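Local coordinates for RctB replication initiator protein (Vibrio cholerae, PDB 5UBE) that initiates replication of the second chromosome of the cholera pathogen, probably by binding DNA at its origin, in part through a helix-turn-helix domain, at residues A[48-53]-A[70-75]. Residues are numbered along the deposited sequence; the frame is centred on the assembly and turned at random.
Sequences LNLISL and DATDGQ
The hydroxyl OG1 of T72 is gripped by hydrogen bonds with I69 O and L76 N, while its methyl CG2 touches L50. The site belongs to the helix-turn-helix domain: helix 65-71 ends here, in the turn that leads to helix 78-91, and its end rests on helix 42-55. The ending is a Schellman motif. D73, with positive phi, is its C-prime residue. G74 N bonds to I69 O, which T72 OG1 also shares, and D73 N bonds to D70 O at 3.1 Å. The type I' turn from T72 to Q75 overlaps this ending, with Q75 N bonded to T72 O at 3.0 Å.

T72 OG1 sits between the backbone N and the carbonyl carbon (chi1 75°). The two bonds to OG1 fix this rotation. They leave CG2 on the side of helix 42-55, where L50 reaches it. L50 has CG anti to its backbone N (chi1 -162°) and extends from its helix. The two side chains cross at about a right angle. L50 also packs on L68, so it meets both the body and the end of helix 65-71. The contact is small, apolar and near the surface. L50 CD1 meets A71 CB at 3.9 Å, and L50 CD2 lies 3.6 Å from T72 CG2.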
ATOM      1  N   LEU A  48      -1.556  -6.834  -3.250  1.00 28.96           N
ATOM      2  CA  LEU A  48      -0.181  -6.893  -2.745  1.00 29.50           C
ATOM      3  C   LEU A  48       0.824  -7.059  -3.881  1.00 33.98           C
ATOM      4  O   LEU A  48       1.841  -6.357  -3.931  1.00 32.40           O
ATOM      5  CB  LEU A  48      -0.023  -8.022  -1.720  1.00 26.87           C
ATOM      6  CG  LEU A  48      -1.018  -7.971  -0.564  1.00 30.77           C
ATOM      7  CD1 LEU A  48      -0.645  -8.986   0.484  1.00 34.90           C
ATOM      8  CD2 LEU A  48      -1.113  -6.568   0.034  1.00 38.92           C
ATOM      9  N   ASN A  49       0.551  -7.980  -4.811  1.00 30.64           N
ATOM     10  CA  ASN A  49       1.444  -8.161  -5.951  1.00 32.38           C
ATOM     11  C   ASN A  49       1.575  -6.876  -6.760  1.00 36.03           C
ATOM     12  O   ASN A  49       2.655  -6.557  -7.269  1.00 30.61           O
ATOM     13  CB  ASN A  49       0.934  -9.298  -6.839  1.00 40.58           C
ATOM     14  CG  ASN A  49       1.209 -10.664  -6.249  1.00 44.99           C
ATOM     15  OD1 ASN A  49       2.031 -10.800  -5.348  1.00 44.09           O
ATOM     16  ND2 ASN A  49       0.531 -11.688  -6.763  1.00 44.49           N
ATOM     17  N   LEU A  50       0.477  -6.125  -6.893  1.00 30.86           N
ATOM     18  CA  LEU A  50       0.507  -4.887  -7.665  1.00 30.54           C
ATOM     19  C   LEU A  50       1.426  -3.859  -7.020  1.00 31.02           C
ATOM     20  O   LEU A  50       2.276  -3.261  -7.694  1.00 28.01           O
ATOM     21  CB  LEU A  50      -0.902  -4.325  -7.794  1.00 31.52           C
ATOM     22  CG  LEU A  50      -1.168  -3.286  -8.877  1.00 45.48           C
ATOM     23  CD1 LEU A  50      -0.984  -3.896 -10.262  1.00 39.28           C
ATOM     24  CD2 LEU A  50      -2.585  -2.750  -8.699  1.00 40.48           C
ATOM     25  N   ILE A  51       1.242  -3.621  -5.718  1.00 29.01           N
ATOM     26  CA  ILE A  51       2.128  -2.729  -4.971  1.00 35.17           C
ATOM     27  C   ILE A  51       3.583  -3.143  -5.157  1.00 32.48           C
ATOM     28  O   ILE A  51       4.449  -2.322  -5.470  1.00 30.92           O
ATOM     29  CB  ILE A  51       1.748  -2.731  -3.479  1.00 33.00           C
ATOM     30  CG1 ILE A  51       0.334  -2.158  -3.270  1.00 27.08           C
ATOM     31  CG2 ILE A  51       2.834  -1.996  -2.654  1.00 28.99           C
ATOM     32  CD1 ILE A  51      -0.342  -2.656  -2.010  1.00 25.97           C
ATOM     33  N   SER A  52       3.876  -4.423  -4.927  1.00 26.31           N
ATOM     34  CA  SER A  52       5.244  -4.915  -5.083  1.00 34.13           C
ATOM     35  C   SER A  52       5.784  -4.616  -6.477  1.00 35.57           C
ATOM     36  O   SER A  52       6.842  -3.995  -6.632  1.00 33.81           O
ATOM     37  CB  SER A  52       5.279  -6.416  -4.789  1.00 25.36           C
ATOM     38  OG  SER A  52       6.589  -6.920  -4.907  1.00 45.14           O
ATOM     39  N   LEU A  53       5.048  -5.016  -7.513  1.00 38.31           N
ATOM     40  CA  LEU A  53       5.549  -4.843  -8.874  1.00 36.98           C
ATOM     41  C   LEU A  53       5.694  -3.368  -9.235  1.00 35.18           C
ATOM     42  O   LEU A  53       6.687  -2.965  -9.854  1.00 32.36           O
ATOM     43  CB  LEU A  53       4.626  -5.571  -9.849  1.00 43.88           C
ATOM     44  CG  LEU A  53       5.019  -5.674 -11.324  1.00 43.50           C
ATOM     45  CD1 LEU A  53       4.504  -6.983 -11.909  1.00 63.29           C
ATOM     46  CD2 LEU A  53       4.472  -4.503 -12.124  1.00 57.95           C
ATOM     47  N   ASP A  70      -3.447   3.154 -12.412  1.00 31.36           N
ATOM     48  CA  ASP A  70      -2.794   3.218 -13.713  1.00 32.84           C
ATOM     49  C   ASP A  70      -2.077   1.916 -14.063  1.00 40.30           C
ATOM     50  O   ASP A  70      -2.002   1.556 -15.243  1.00 39.17           O
ATOM     51  CB  ASP A  70      -1.836   4.411 -13.743  1.00 43.48           C
ATOM     52  CG  ASP A  70      -2.573   5.754 -13.665  1.00 49.76           C
ATOM     53  OD1 ASP A  70      -3.811   5.753 -13.418  1.00 45.07           O
ATOM     54  OD2 ASP A  70      -1.926   6.806 -13.858  1.00 50.95           O
ATOM     55  N   ALA A  71      -1.567   1.188 -13.062  1.00 36.07           N
ATOM     56  CA  ALA A  71      -0.891  -0.077 -13.339  1.00 36.73           C
ATOM     57  C   ALA A  71      -1.846  -1.153 -13.845  1.00 41.42           C
ATOM     58  O   ALA A  71      -1.407  -2.086 -14.526  1.00 43.09           O
ATOM     59  CB  ALA A  71      -0.169  -0.587 -12.086  1.00 39.72           C
ATOM     60  N   THR A  72      -3.134  -1.083 -13.491  1.00 48.14           N
ATOM     61  CA  THR A  72      -4.133  -1.997 -14.040  1.00 35.90           C
ATOM     62  C   THR A  72      -4.813  -1.448 -15.293  1.00 45.12           C
ATOM     63  O   THR A  72      -5.811  -2.027 -15.743  1.00 51.46           O
ATOM     64  CB  THR A  72      -5.208  -2.328 -12.999  1.00 47.69           C
ATOM     65  OG1 THR A  72      -6.092  -1.209 -12.836  1.00 36.46           O
ATOM     66  CG2 THR A  72      -4.572  -2.691 -11.659  1.00 39.34           C
ATOM     67  N   ASP A  73      -4.304  -0.356 -15.863  1.00 40.28           N
ATOM     68  CA  ASP A  73      -4.959   0.309 -16.992  1.00 46.70           C
ATOM     69  C   ASP A  73      -6.414   0.644 -16.670  1.00 43.56           C
ATOM     70  O   ASP A  73      -7.291   0.565 -17.530  1.00 46.49           O
ATOM     71  CB  ASP A  73      -4.871  -0.538 -18.264  1.00 55.45           C
ATOM     72  CG  ASP A  73      -3.486  -0.533 -18.872  1.00 60.94           C
ATOM     73  OD1 ASP A  73      -2.878   0.556 -18.931  1.00 52.32           O
ATOM     74  OD2 ASP A  73      -3.007  -1.615 -19.284  1.00 60.68           O
ATOM     75  N   GLY A  74      -6.677   1.003 -15.417  1.00 43.70           N
ATOM     76  CA  GLY A  74      -8.003   1.363 -14.977  1.00 45.22           C
ATOM     77  C   GLY A  74      -8.930   0.211 -14.675  1.00 45.76           C
ATOM     78  O   GLY A  74     -10.103   0.457 -14.361  1.00 43.29           O
ATOM     79  N   GLN A  75      -8.458  -1.039 -14.747  1.00 42.03           N
ATOM     80  CA  GLN A  75      -9.355  -2.162 -14.486  1.00 43.46           C
ATOM     81  C   GLN A  75      -9.687  -2.288 -13.004  1.00 43.84           C
ATOM     82  O   GLN A  75     -10.807  -2.679 -12.652  1.00 38.73           O
ATOM     83  CB  GLN A  75      -8.757  -3.458 -15.030  1.00 45.53           C
ATOM     84  CG  GLN A  75      -8.765  -3.499 -16.547  1.00 48.36           C
ATOM     85  CD  GLN A  75      -8.440  -4.864 -17.107  1.00 61.01           C
ATOM     86  OE1 GLN A  75      -8.379  -5.852 -16.373  1.00 63.43           O
ATOM     87  NE2 GLN A  75      -8.234  -4.930 -18.418  1.00 50.31           N
TER